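PDB 3BJX: halocarboxylic acid dehalogenase DehI from Pseudomonas putida, which is a group I haloacid dehalogenase that probably hydrolyses the carbon-halogen bond of 2-haloacids to give 2-hydroxy acids. Local coordinates for residues Q82-D85 with E86-R90; Y123-N126 with Y127-K131; K180-T183 with E184-G187; S203-Q206 with A207-N210. All coordinates share one frame; numbering follows the deposited sequence.

Overall arrangement
All four interactions are local contacts within helices or at their ends, in a chain with no strands. They follow one another in order. Interaction 1 lies on helix 78-90 and interaction 2 on helix 112-143, with centres about 10 Å apart and touching through R88. Interaction 3 starts helix 183-195, and interaction 4 spans helix 203-208 and the turn after it. Their centres are about 12 Å apart, and V185 meets A209. Interaction 2 also touches interaction 4, where N129 meets D204 near a bound sulfate. Interactions 1 and 3 lie on opposite sides of the chain's centre, with centres about 34 Å apart. The buried interactions 2 and 4 connect the two outer ones through the core.

Interaction 1: Q82-D85 with E86-R90; sequences QAAD and ELRER
D85 and R88 lie side by side on one face of helix 78-90 and point the same way. R88 NH1 donates to D85 OD1 at 3.0 Å in a salt bridge that is nearly straight (165° at the hydrogen). D85 OD1 sits at the guanidinium edge, in its plane, and is met on its anti side, tilted out of the carboxylate plane. The carboxylate and guanidinium planes are 64° apart. The R88 chain leaves with CG anti to N and bends at chi3 (-49°), which brings one guanidinium face near A84 O. That carbonyl also accepts R88 N at 2.9 Å. Water 1 takes a hydrogen from R88 NH1 and gives one to D85 O, so it spans the same turn. D85 O also accepts E89 N at 3.1 Å.

On another side of the helix, R90 grips E86 side-on. Its NE and NH2 both reach E86 OE2, NE at 2.9 Å. R242 of helix 230-248 is a further partner of that oxygen, and E238 pairs with R90 NH1.

Farther out, R88 NE and NH2 donate to N126 O and Y127 O of helix 112-143. A leucine in place of R88 would probably leave D85 OD1 without its ionic mate and those two carbonyls without their donors. The pattern is an i to i+3 salt bridge on an alpha helix, whose arginine also joins two packed helices.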
ATOM      1  N   GLN A  82     -22.084  12.354   5.538  1.00 19.64           N
ATOM      2  CA  GLN A  82     -21.655  13.575   4.870  1.00 19.77           C
ATOM      3  C   GLN A  82     -20.211  13.460   4.362  1.00 16.99           C
ATOM      4  O   GLN A  82     -19.898  13.921   3.264  1.00 18.59           O
ATOM      5  CB  GLN A  82     -21.818  14.787   5.813  1.00 22.15           C
ATOM      6  CG  GLN A  82     -22.233  16.079   5.116  1.00 25.46           C
ATOM      7  CD  GLN A  82     -23.541  15.928   4.328  1.00 28.68           C
ATOM      8  OE1 GLN A  82     -24.449  15.190   4.737  1.00 30.39           O
ATOM      9  NE2 GLN A  82     -23.634  16.613   3.187  1.00 29.26           N
ATOM     10  N   ALA A  83     -19.353  12.858   5.182  1.00 13.88           N
ATOM     11  CA  ALA A  83     -17.967  12.535   4.854  1.00  9.28           C
ATOM     12  C   ALA A  83     -17.872  11.621   3.633  1.00  9.74           C
ATOM     13  O   ALA A  83     -17.083  11.882   2.720  1.00 12.93           O
ATOM     14  CB  ALA A  83     -17.278  11.918   6.046  1.00  4.81           C
ATOM     15  N   ALA A  84     -18.679  10.570   3.589  1.00  8.82           N
ATOM     16  CA  ALA A  84     -18.733   9.687   2.412  1.00  8.55           C
ATOM     17  C   ALA A  84     -19.350  10.388   1.209  1.00  9.60           C
ATOM     18  O   ALA A  84     -18.935  10.143   0.095  1.00 11.55           O
ATOM     19  CB  ALA A  84     -19.520   8.399   2.728  1.00  5.76           C
ATOM     20  N   ASP A  85     -20.351  11.247   1.444  1.00 10.33           N
ATOM     21  CA  ASP A  85     -20.936  12.088   0.409  1.00 12.61           C
ATOM     22  C   ASP A  85     -19.887  12.965  -0.278  1.00 14.10           C
ATOM     23  O   ASP A  85     -19.865  13.026  -1.513  1.00 12.88           O
ATOM     24  CB  ASP A  85     -22.082  12.967   0.955  1.00 14.49           C
ATOM     25  CG  ASP A  85     -23.376  12.180   1.243  1.00 15.90           C
ATOM     26  OD1 ASP A  85     -23.501  11.008   0.844  1.00 16.54           O
ATOM     27  OD2 ASP A  85     -24.286  12.750   1.873  1.00 15.96           O
ATOM     28  N   GLU A  86     -19.037  13.636   0.520  1.00 14.75           N
ATOM     29  CA  GLU A  86     -17.965  14.510   0.000  1.00 14.88           C
ATOM     30  C   GLU A  86     -16.970  13.731  -0.863  1.00 15.24           C
ATOM     31  O   GLU A  86     -16.695  14.128  -2.023  1.00 14.66           O
ATOM     32  CB  GLU A  86     -17.209  15.227   1.137  1.00 15.49           C
ATOM     33  CG  GLU A  86     -15.883  15.856   0.686  1.00 14.22           C
ATOM     34  CD  GLU A  86     -15.222  16.777   1.707  1.00 15.35           C
ATOM     35  OE1 GLU A  86     -15.654  16.824   2.869  1.00 14.39           O
ATOM     36  OE2 GLU A  86     -14.227  17.461   1.333  1.00 17.11           O
ATOM     37  N   LEU A  87     -16.428  12.645  -0.291  1.00 13.61           N
ATOM     38  CA  LEU A  87     -15.503  11.742  -1.001  1.00 13.76           C
ATOM     39  C   LEU A  87     -16.099  11.240  -2.299  1.00 14.04           C
ATOM     40  O   LEU A  87     -15.423  11.239  -3.310  1.00 15.40           O
ATOM     41  CB  LEU A  87     -15.061  10.553  -0.138  1.00 11.84           C
ATOM     42  CG  LEU A  87     -14.231  10.841   1.120  1.00 12.05           C
ATOM     43  CD1 LEU A  87     -14.240   9.653   2.052  1.00 11.39           C
ATOM     44  CD2 LEU A  87     -12.779  11.278   0.789  1.00 11.12           C
ATOM     45  N   ARG A  88     -17.365  10.824  -2.278  1.00 15.22           N
ATOM     46  CA  ARG A  88     -18.070  10.440  -3.517  1.00 15.04           C
ATOM     47  C   ARG A  88     -18.075  11.524  -4.584  1.00 15.02           C
ATOM     48  O   ARG A  88     -17.841  11.252  -5.760  1.00 16.38           O
ATOM     49  CB  ARG A  88     -19.513  10.018  -3.229  1.00 15.66           C
ATOM     50  CG  ARG A  88     -20.179   9.341  -4.436  1.00 15.02           C
ATOM     51  CD  ARG A  88     -21.545   8.796  -4.096  1.00 16.02           C
ATOM     52  NE  ARG A  88     -21.559   8.006  -2.874  1.00 13.94           N
ATOM     53  CZ  ARG A  88     -22.073   8.423  -1.718  1.00 15.90           C
ATOM     54  NH1 ARG A  88     -22.618   9.638  -1.628  1.00 16.43           N
ATOM     55  NH2 ARG A  88     -22.027   7.633  -0.640  1.00 15.10           N
ATOM     56  N   GLU A  89     -18.363  12.746  -4.170  1.00 16.02           N
ATOM     57  CA  GLU A  89     -18.377  13.898  -5.063  1.00 18.83           C
ATOM     58  C   GLU A  89     -16.982  14.239  -5.639  1.00 17.18           C
ATOM     59  O   GLU A  89     -16.845  14.516  -6.827  1.00 18.84           O
ATOM     60  CB  GLU A  89     -18.896  15.090  -4.279  1.00 21.51           C
ATOM     61  CG  GLU A  89     -19.892  15.902  -4.975  1.00 27.05           C
ATOM     62  CD  GLU A  89     -19.886  17.321  -4.475  1.00 30.49           C
ATOM     63  OE1 GLU A  89     -19.467  17.548  -3.311  1.00 31.29           O
ATOM     64  OE2 GLU A  89     -20.281  18.210  -5.267  1.00 32.79           O
ATOM     65  N   ARG A  90     -15.966  14.253  -4.782  1.00 14.28           N
ATOM     66  CA  ARG A  90     -14.574  14.459  -5.189  1.00 14.69           C
ATOM     67  C   ARG A  90     -13.993  13.425  -6.166  1.00 15.81           C
ATOM     68  O   ARG A  90     -13.018  13.739  -6.876  1.00 13.73           O
ATOM     69  CB  ARG A  90     -13.673  14.492  -3.967  1.00 14.71           C
ATOM     70  CG  ARG A  90     -13.816  15.714  -3.104  1.00 15.39           C
ATOM     71  CD  ARG A  90     -12.819  15.544  -2.001  1.00 15.54           C
ATOM     72  NE  ARG A  90     -12.767  16.666  -1.086  1.00 15.98           N
ATOM     73  CZ  ARG A  90     -11.947  17.696  -1.214  1.00 15.58           C
ATOM     74  NH1 ARG A  90     -11.130  17.782  -2.266  1.00 15.40           N
ATOM     75  NH2 ARG A  90     -11.959  18.640  -0.286  1.00 14.75           N
TER
HETATM   76  O   HOH W   1     -22.235  12.198  -2.890  1.00  6.74           O

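Interaction 2: Y123-N126 with Y127-K131; sequences YAFN and YGNPK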
ATOM      1  N   TYR A 123     -24.552   1.696  -8.834  1.00 15.00           N
ATOM      2  CA  TYR A 123     -25.049   2.619  -7.781  1.00 13.93           C
ATOM      3  C   TYR A 123     -24.851   2.126  -6.355  1.00 13.91           C
ATOM      4  O   TYR A 123     -24.550   2.927  -5.452  1.00 15.06           O
ATOM      5  CB  TYR A 123     -26.529   2.948  -8.002  1.00 15.81           C
ATOM      6  CG  TYR A 123     -26.785   3.994  -9.078  1.00 16.68           C
ATOM      7  CD1 TYR A 123     -25.867   4.186 -10.134  1.00 17.62           C
ATOM      8  CD2 TYR A 123     -27.928   4.768  -9.059  1.00 14.91           C
ATOM      9  CE1 TYR A 123     -26.080   5.118 -11.120  1.00 17.31           C
ATOM     10  CE2 TYR A 123     -28.150   5.709 -10.050  1.00 17.66           C
ATOM     11  CZ  TYR A 123     -27.211   5.870 -11.078  1.00 17.27           C
ATOM     12  OH  TYR A 123     -27.397   6.789 -12.066  1.00 18.11           O
ATOM     13  N   ALA A 124     -25.050   0.826  -6.133  1.00 12.51           N
ATOM     14  CA  ALA A 124     -24.840   0.246  -4.813  1.00 13.72           C
ATOM     15  C   ALA A 124     -23.394   0.419  -4.388  1.00 14.76           C
ATOM     16  O   ALA A 124     -23.108   0.593  -3.198  1.00 18.62           O
ATOM     17  CB  ALA A 124     -25.218  -1.248  -4.797  1.00 14.15           C
ATOM     18  N   PHE A 125     -22.486   0.322  -5.353  1.00 13.95           N
ATOM     19  CA  PHE A 125     -21.065   0.419  -5.096  1.00 14.39           C
ATOM     20  C   PHE A 125     -20.629   1.847  -4.939  1.00 15.25           C
ATOM     21  O   PHE A 125     -19.861   2.129  -4.031  1.00 15.98           O
ATOM     22  CB  PHE A 125     -20.229  -0.283  -6.173  1.00 14.38           C
ATOM     23  CG  PHE A 125     -20.163  -1.760  -5.992  1.00 13.60           C
ATOM     24  CD1 PHE A 125     -19.348  -2.303  -5.034  1.00 11.56           C
ATOM     25  CD2 PHE A 125     -20.962  -2.606  -6.752  1.00 12.60           C
ATOM     26  CE1 PHE A 125     -19.308  -3.669  -4.844  1.00 12.75           C
ATOM     27  CE2 PHE A 125     -20.926  -3.964  -6.554  1.00 12.30           C
ATOM     28  CZ  PHE A 125     -20.113  -4.498  -5.598  1.00 12.41           C
ATOM     29  N   ASN A 126     -21.096   2.732  -5.831  1.00 16.56           N
ATOM     30  CA  ASN A 126     -20.923   4.185  -5.673  1.00 15.99           C
ATOM     31  C   ASN A 126     -21.291   4.680  -4.295  1.00 16.12           C
ATOM     32  O   ASN A 126     -20.612   5.545  -3.761  1.00 16.29           O
ATOM     33  CB  ASN A 126     -21.708   4.966  -6.736  1.00 16.54           C
ATOM     34  CG  ASN A 126     -21.158   4.749  -8.112  1.00 17.16           C
ATOM     35  OD1 ASN A 126     -20.050   4.223  -8.244  1.00 18.37           O
ATOM     36  ND2 ASN A 126     -21.918   5.121  -9.150  1.00 14.51           N
ATOM     37  N   TYR A 127     -22.361   4.118  -3.729  1.00 16.50           N
ATOM     38  CA  TYR A 127     -22.811   4.457  -2.385  1.00 16.65           C
ATOM     39  C   TYR A 127     -21.911   3.927  -1.266  1.00 17.06           C
ATOM     40  O   TYR A 127     -21.593   4.661  -0.332  1.00 17.53           O
ATOM     41  CB  TYR A 127     -24.262   4.002  -2.144  1.00 17.82           C
ATOM     42  CG  TYR A 127     -24.740   4.356  -0.764  1.00 17.45           C
ATOM     43  CD1 TYR A 127     -25.092   5.666  -0.461  1.00 17.91           C
ATOM     44  CD2 TYR A 127     -24.800   3.406   0.246  1.00 18.10           C
ATOM     45  CE1 TYR A 127     -25.513   6.025   0.804  1.00 17.47           C
ATOM     46  CE2 TYR A 127     -25.217   3.757   1.542  1.00 18.52           C
ATOM     47  CZ  TYR A 127     -25.576   5.082   1.808  1.00 18.62           C
ATOM     48  OH  TYR A 127     -26.000   5.493   3.067  1.00 17.26           O
ATOM     49  N   GLY A 128     -21.528   2.652  -1.331  1.00 15.76           N
ATOM     50  CA  GLY A 128     -20.765   2.074  -0.243  1.00 13.94           C
ATOM     51  C   GLY A 128     -19.266   2.275  -0.307  1.00 12.98           C
ATOM     52  O   GLY A 128     -18.598   2.201   0.713  1.00 13.04           O
ATOM     53  N   ASN A 129     -18.745   2.518  -1.507  1.00 12.70           N
ATOM     54  CA  ASN A 129     -17.303   2.526  -1.764  1.00 12.14           C
ATOM     55  C   ASN A 129     -16.596   3.577  -0.920  1.00 10.80           C
ATOM     56  O   ASN A 129     -15.679   3.230  -0.181  1.00  8.47           O
ATOM     57  CB  ASN A 129     -16.983   2.644  -3.279  1.00 12.44           C
ATOM     58  CG  ASN A 129     -16.776   1.286  -3.958  1.00 13.07           C
ATOM     59  OD1 ASN A 129     -16.701   0.252  -3.290  1.00 15.04           O
ATOM     60  ND2 ASN A 129     -16.672   1.287  -5.287  1.00 10.59           N
ATOM     61  N   PRO A 130     -17.061   4.854  -0.983  1.00 10.98           N
ATOM     62  CA  PRO A 130     -16.551   5.917  -0.090  1.00 10.46           C
ATOM     63  C   PRO A 130     -16.766   5.616   1.408  1.00 11.74           C
ATOM     64  O   PRO A 130     -15.909   5.969   2.252  1.00 10.17           O
ATOM     65  CB  PRO A 130     -17.353   7.163  -0.504  1.00 10.24           C
ATOM     66  CG  PRO A 130     -18.542   6.654  -1.282  1.00  9.79           C
ATOM     67  CD  PRO A 130     -18.088   5.362  -1.916  1.00  9.22           C
ATOM     68  N   LYS A 131     -17.877   4.959   1.747  1.00 12.41           N
ATOM     69  CA  LYS A 131     -18.108   4.596   3.174  1.00 14.34           C
ATOM     70  C   LYS A 131     -17.028   3.639   3.669  1.00 14.60           C
ATOM     71  O   LYS A 131     -16.434   3.853   4.736  1.00 15.78           O
ATOM     72  CB  LYS A 131     -19.505   4.020   3.406  1.00 13.90           C
ATOM     73  CG  LYS A 131     -20.601   4.946   2.938  1.00 14.66           C
ATOM     74  CD  LYS A 131     -21.961   4.515   3.381  1.00 15.49           C
ATOM     75  CE  LYS A 131     -22.276   5.054   4.761  1.00 17.76           C
ATOM     76  NZ  LYS A 131     -23.702   4.734   5.143  1.00 19.85           N
TER
HETATM   77  O   HOH W   2     -17.439   4.026  -6.794  1.00 13.59           O
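Y123 O accepts Y127 N at 3.0 Å, and A124 O accepts G128 N one residue later. Y123 OH bonds D299, while Y127 OH meets E81 and R46 and receives K131 NZ. F125 O takes N129 N at 2.8 Å, nearly along the C=O axis. F125 CG lies anti to its carbonyl carbon (chi1 -80°), which sets the ring beside N129. The N129 side chain stays close over that carbonyl, its CG 3.2 Å from F125 O. Its amide is turned 48° from the F125 ring, with N129 OD1 at the ring edge, 4.1 Å from F125 CD1. Water 2 joins N126 OD1, at 3.0 Å, to N129 ND2. N129 ND2 also donates to D204, and N126 ND2 to T295. The N129 side chain comes to about 3 Å (nearest atoms) from a bound sulfate. N126 O faces P130 CD at 3.1 Å; P130 has no N-H to offer, so this carbonyl is left to R88 and the helix kinks. A leucine in place of N129 would probably leave D204 and water 2 without their shared donor. Helix 78-90 packs on P130 and K131. Helix 267-299 packs on Y123, N126 and N129, and helix 203-208 lies against F125.

Interaction 3: K180-T183 with E184-G187; sequences KAST and EVQG
The flat amide of Q186 meets the carbonyl of A181 at its edge. NE2 donates to A181 O at 2.8 Å, and the oxygen is 6° out of the amide plane. The bond is fairly straight, though NE2 stands 34° off the carbonyl plane of A181. S182 O lies out of the amide plane, 3.6 Å from Q186 NE2. The Q186 side chain reaches back because CG is anti to the carbonyl carbon (chi1 -74°) and the chain is extended beyond it.

S182 holds the N-cap position of helix 183-195. Its carbonyl accepts Q186 N at 2.9 Å, and T183 O accepts G187 N at the same length. The S182 hydroxyl lies between the backbone N and the carbonyl carbon and touches a methyl, with S182 OG 3.4 Å from V185 CG2. The other methyl, V185 CG1, rests alongside A181 CB at 4.1 Å. V176 touches both A181 and V185, and P212 and A209 also pack on V185.

Q186 is thus held twice, by its backbone N and by its side-chain amide, to two successive carbonyls. A181 O lies before the helix, so the side chain binds the incoming chain to the first turn. The amide and carbonyls that make this grip are uncharged, so it is likely to depend little on ionisation. The apolar contact of A181 with V185 adds to it on the side turned to V176.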
ATOM      1  N   LYS A 180     -15.019 -20.577  -8.926  1.00 22.75           N
ATOM      2  CA  LYS A 180     -16.023 -21.393  -9.613  1.00 21.51           C
ATOM      3  C   LYS A 180     -16.218 -20.898 -11.056  1.00 20.83           C
ATOM      4  O   LYS A 180     -17.166 -21.311 -11.736  1.00 18.21           O
ATOM      5  CB  LYS A 180     -17.363 -21.383  -8.864  1.00 21.23           C
ATOM      6  CG  LYS A 180     -17.365 -22.199  -7.601  1.00 22.92           C
ATOM      7  CD  LYS A 180     -18.459 -21.741  -6.669  1.00 24.21           C
ATOM      8  CE  LYS A 180     -18.062 -21.999  -5.225  1.00 26.54           C
ATOM      9  NZ  LYS A 180     -18.847 -21.101  -4.305  1.00 29.10           N
ATOM     10  N   ALA A 181     -15.318 -20.023 -11.512  1.00 20.17           N
ATOM     11  CA  ALA A 181     -15.525 -19.275 -12.769  1.00 19.05           C
ATOM     12  C   ALA A 181     -14.707 -19.791 -13.948  1.00 19.04           C
ATOM     13  O   ALA A 181     -13.649 -20.399 -13.774  1.00 18.82           O
ATOM     14  CB  ALA A 181     -15.257 -17.777 -12.556  1.00 17.35           C
ATOM     15  N   SER A 182     -15.199 -19.510 -15.153  1.00 20.42           N
ATOM     16  CA  SER A 182     -14.540 -19.922 -16.377  1.00 21.66           C
ATOM     17  C   SER A 182     -13.205 -19.201 -16.555  1.00 21.92           C
ATOM     18  O   SER A 182     -12.953 -18.141 -15.951  1.00 19.94           O
ATOM     19  CB  SER A 182     -15.447 -19.683 -17.590  1.00 22.57           C
ATOM     20  OG  SER A 182     -15.916 -18.339 -17.681  1.00 23.40           O
ATOM     21  N   THR A 183     -12.353 -19.818 -17.372  1.00 23.07           N
ATOM     22  CA  THR A 183     -11.147 -19.198 -17.927  1.00 23.20           C
ATOM     23  C   THR A 183     -11.364 -17.763 -18.423  1.00 24.04           C
ATOM     24  O   THR A 183     -10.575 -16.875 -18.069  1.00 26.59           O
ATOM     25  CB  THR A 183     -10.551 -20.096 -19.041  1.00 22.47           C
ATOM     26  OG1 THR A 183      -9.829 -21.163 -18.420  1.00 21.85           O
ATOM     27  CG2 THR A 183      -9.597 -19.317 -19.971  1.00 24.06           C
ATOM     28  N   GLU A 184     -12.413 -17.531 -19.214  1.00 25.73           N
ATOM     29  CA  GLU A 184     -12.703 -16.191 -19.755  1.00 26.44           C
ATOM     30  C   GLU A 184     -12.824 -15.186 -18.635  1.00 24.14           C
ATOM     31  O   GLU A 184     -12.139 -14.177 -18.664  1.00 24.39           O
ATOM     32  CB  GLU A 184     -13.987 -16.156 -20.605  1.00 28.79           C
ATOM     33  CG  GLU A 184     -14.185 -14.827 -21.418  1.00 30.74           C
ATOM     34  CD  GLU A 184     -15.641 -14.551 -21.849  1.00 32.94           C
ATOM     35  OE1 GLU A 184     -16.583 -15.028 -21.174  1.00 36.03           O
ATOM     36  OE2 GLU A 184     -15.848 -13.827 -22.859  1.00 35.61           O
ATOM     37  N   VAL A 185     -13.681 -15.493 -17.650  1.00 22.65           N
ATOM     38  CA  VAL A 185     -13.974 -14.627 -16.489  1.00 21.99           C
ATOM     39  C   VAL A 185     -12.767 -14.454 -15.531  1.00 21.64           C
ATOM     40  O   VAL A 185     -12.540 -13.352 -15.010  1.00 19.21           O
ATOM     41  CB  VAL A 185     -15.291 -15.101 -15.735  1.00 23.06           C
ATOM     42  CG1 VAL A 185     -15.614 -14.240 -14.519  1.00 21.86           C
ATOM     43  CG2 VAL A 185     -16.489 -15.115 -16.692  1.00 21.18           C
ATOM     44  N   GLN A 186     -11.981 -15.523 -15.330  1.00 20.51           N
ATOM     45  CA  GLN A 186     -10.783 -15.435 -14.503  1.00 19.75           C
ATOM     46  C   GLN A 186      -9.832 -14.463 -15.173  1.00 20.03           C
ATOM     47  O   GLN A 186      -9.241 -13.600 -14.524  1.00 19.94           O
ATOM     48  CB  GLN A 186     -10.086 -16.793 -14.371  1.00 19.92           C
ATOM     49  CG  GLN A 186     -10.753 -17.819 -13.478  1.00 19.48           C
ATOM     50  CD  GLN A 186     -10.091 -19.183 -13.601  1.00 19.82           C
ATOM     51  OE1 GLN A 186      -8.871 -19.306 -13.517  1.00 20.06           O
ATOM     52  NE2 GLN A 186     -10.900 -20.218 -13.820  1.00 20.88           N
ATOM     53  N   GLY A 187      -9.687 -14.636 -16.486  1.00 19.11           N
ATOM     54  CA  GLY A 187      -8.948 -13.714 -17.329  1.00 17.01           C
ATOM     55  C   GLY A 187      -9.419 -12.285 -17.205  1.00 16.14           C
ATOM     56  O   GLY A 187      -8.590 -11.388 -17.088  1.00 17.90           O
TER

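Interaction 4: S203-Q206 with A207-N210; sequences SDFQ and ALAN. With SO4 (sulfate ion), chain E.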
ATOM      1  N   SER A 203     -14.756  -6.290  -5.379  1.00 13.20           N
ATOM      2  CA  SER A 203     -16.117  -6.849  -5.411  1.00 14.41           C
ATOM      3  C   SER A 203     -16.889  -6.267  -6.571  1.00 15.14           C
ATOM      4  O   SER A 203     -17.767  -6.931  -7.140  1.00 15.63           O
ATOM      5  CB  SER A 203     -16.894  -6.550  -4.124  1.00 15.23           C
ATOM      6  OG  SER A 203     -16.225  -7.041  -2.984  1.00 16.62           O
ATOM      7  N   ASP A 204     -16.538  -5.024  -6.921  1.00 15.53           N
ATOM      8  CA  ASP A 204     -17.193  -4.266  -7.998  1.00 15.79           C
ATOM      9  C   ASP A 204     -17.121  -5.009  -9.296  1.00 15.05           C
ATOM     10  O   ASP A 204     -18.102  -5.055 -10.045  1.00 15.32           O
ATOM     11  CB  ASP A 204     -16.495  -2.917  -8.214  1.00 16.94           C
ATOM     12  CG  ASP A 204     -16.529  -2.043  -7.001  1.00 17.24           C
ATOM     13  OD1 ASP A 204     -15.958  -2.436  -5.942  1.00 19.37           O
ATOM     14  OD2 ASP A 204     -17.109  -0.950  -7.115  1.00 16.54           O
ATOM     15  N   PHE A 205     -15.925  -5.542  -9.560  1.00 15.38           N
ATOM     16  CA  PHE A 205     -15.610  -6.304 -10.770  1.00 14.81           C
ATOM     17  C   PHE A 205     -16.169  -7.728 -10.716  1.00 14.62           C
ATOM     18  O   PHE A 205     -16.615  -8.251 -11.729  1.00 14.15           O
ATOM     19  CB  PHE A 205     -14.103  -6.265 -11.059  1.00 13.46           C
ATOM     20  CG  PHE A 205     -13.573  -4.866 -11.268  1.00 15.46           C
ATOM     21  CD1 PHE A 205     -14.280  -3.940 -12.060  1.00 13.66           C
ATOM     22  CD2 PHE A 205     -12.378  -4.458 -10.677  1.00 15.61           C
ATOM     23  CE1 PHE A 205     -13.809  -2.646 -12.237  1.00 13.21           C
ATOM     24  CE2 PHE A 205     -11.907  -3.161 -10.848  1.00 14.08           C
ATOM     25  CZ  PHE A 205     -12.612  -2.255 -11.635  1.00 13.76           C
ATOM     26  N   GLN A 206     -16.176  -8.347  -9.536  1.00 15.42           N
ATOM     27  CA  GLN A 206     -16.931  -9.605  -9.338  1.00 14.44           C
ATOM     28  C   GLN A 206     -18.422  -9.510  -9.707  1.00 15.02           C
ATOM     29  O   GLN A 206     -19.040 -10.471 -10.183  1.00 14.93           O
ATOM     30  CB  GLN A 206     -16.795 -10.079  -7.894  1.00 15.06           C
ATOM     31  CG  GLN A 206     -15.386 -10.523  -7.534  1.00 15.41           C
ATOM     32  CD  GLN A 206     -15.284 -10.972  -6.085  1.00 16.44           C
ATOM     33  OE1 GLN A 206     -14.740 -10.261  -5.237  1.00 15.84           O
ATOM     34  NE2 GLN A 206     -15.824 -12.143  -5.793  1.00 16.50           N
ATOM     35  N   ALA A 207     -18.998  -8.338  -9.489  1.00 15.35           N
ATOM     36  CA  ALA A 207     -20.412  -8.152  -9.636  1.00 14.00           C
ATOM     37  C   ALA A 207     -20.786  -7.885 -11.076  1.00 15.37           C
ATOM     38  O   ALA A 207     -21.867  -8.257 -11.526  1.00 15.80           O
ATOM     39  CB  ALA A 207     -20.850  -7.015  -8.754  1.00 14.40           C
ATOM     40  N   LEU A 208     -19.903  -7.199 -11.797  1.00 17.01           N
ATOM     41  CA  LEU A 208     -20.143  -6.837 -13.194  1.00 14.34           C
ATOM     42  C   LEU A 208     -19.819  -8.045 -14.056  1.00 15.15           C
ATOM     43  O   LEU A 208     -20.411  -8.222 -15.124  1.00 14.97           O
ATOM     44  CB  LEU A 208     -19.303  -5.621 -13.591  1.00 12.76           C
ATOM     45  CG  LEU A 208     -19.700  -4.273 -12.948  1.00 13.08           C
ATOM     46  CD1 LEU A 208     -18.511  -3.312 -12.896  1.00 11.43           C
ATOM     47  CD2 LEU A 208     -20.905  -3.594 -13.625  1.00 10.18           C
ATOM     48  N   ALA A 209     -18.907  -8.894 -13.557  1.00 15.44           N
ATOM     49  CA  ALA A 209     -18.587 -10.188 -14.186  1.00 15.47           C
ATOM     50  C   ALA A 209     -19.821 -11.095 -14.368  1.00 15.42           C
ATOM     51  O   ALA A 209     -19.741 -12.105 -15.047  1.00 15.51           O
ATOM     52  CB  ALA A 209     -17.487 -10.914 -13.420  1.00 15.35           C
ATOM     53  N   ASN A 210     -20.943 -10.738 -13.745  1.00 15.18           N
ATOM     54  CA  ASN A 210     -22.231 -11.348 -14.044  1.00 16.51           C
ATOM     55  C   ASN A 210     -22.582 -11.129 -15.507  1.00 16.06           C
ATOM     56  O   ASN A 210     -23.223 -11.959 -16.135  1.00 16.01           O
ATOM     57  CB  ASN A 210     -23.329 -10.759 -13.144  1.00 18.13           C
ATOM     58  CG  ASN A 210     -23.344 -11.386 -11.765  1.00 19.08           C
ATOM     59  OD1 ASN A 210     -23.404 -12.606 -11.642  1.00 20.69           O
ATOM     60  ND2 ASN A 210     -23.275 -10.563 -10.726  1.00 18.34           N
TER
HETATM   61  S   SO4 E 297     -14.711  -3.801  -2.480  1.00 25.72           S
HETATM   62  O1  SO4 E 297     -15.795  -3.013  -3.097  1.00 24.70           O
HETATM   63  O2  SO4 E 297     -14.155  -3.072  -1.341  1.00 25.61           O
HETATM   64  O3  SO4 E 297     -15.261  -5.067  -2.019  1.00 26.55           O
HETATM   65  O4  SO4 E 297     -13.628  -4.076  -3.425  1.00 24.36           O
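The first torsions of F205 (chi1 -60°) and L208 (chi1 -69°) both put CG beside the backbone N, and the two side chains meet one turn apart. F205 CD1 and L208 CD1 approach to 4.4 Å, the leucine obliquely to the ring. L208 CG and CD1 also lie against the carbonyl of D204, with CD1 3.4 Å from D204 O. The backbone bonds of this short helix are loose. A207 N reaches S203 O and D204 O only weakly, and L208 N bonds D204 O weakly. The firm one is A209 N to F205 O at 3.0 Å. Beyond it, N210 ND2 turns back to A207 O at 2.8 Å, with A207 O standing out of the N210 amide plane, and also bonds P174 O.

At the other end, S203 N donates to sulfate O4 at 3.2 Å. S203 OG lies beside sulfate O3, but their separation is too short to be trusted; it is also hydrogen-bonded to R55. W49 and F52 also hold the ion. The sulfate is probably from the crystallisation liquor. A backbone N-H at the first turn of a helix, turned to an oxyanion, is typical of an anion-binding site, and such a site may mark a pocket.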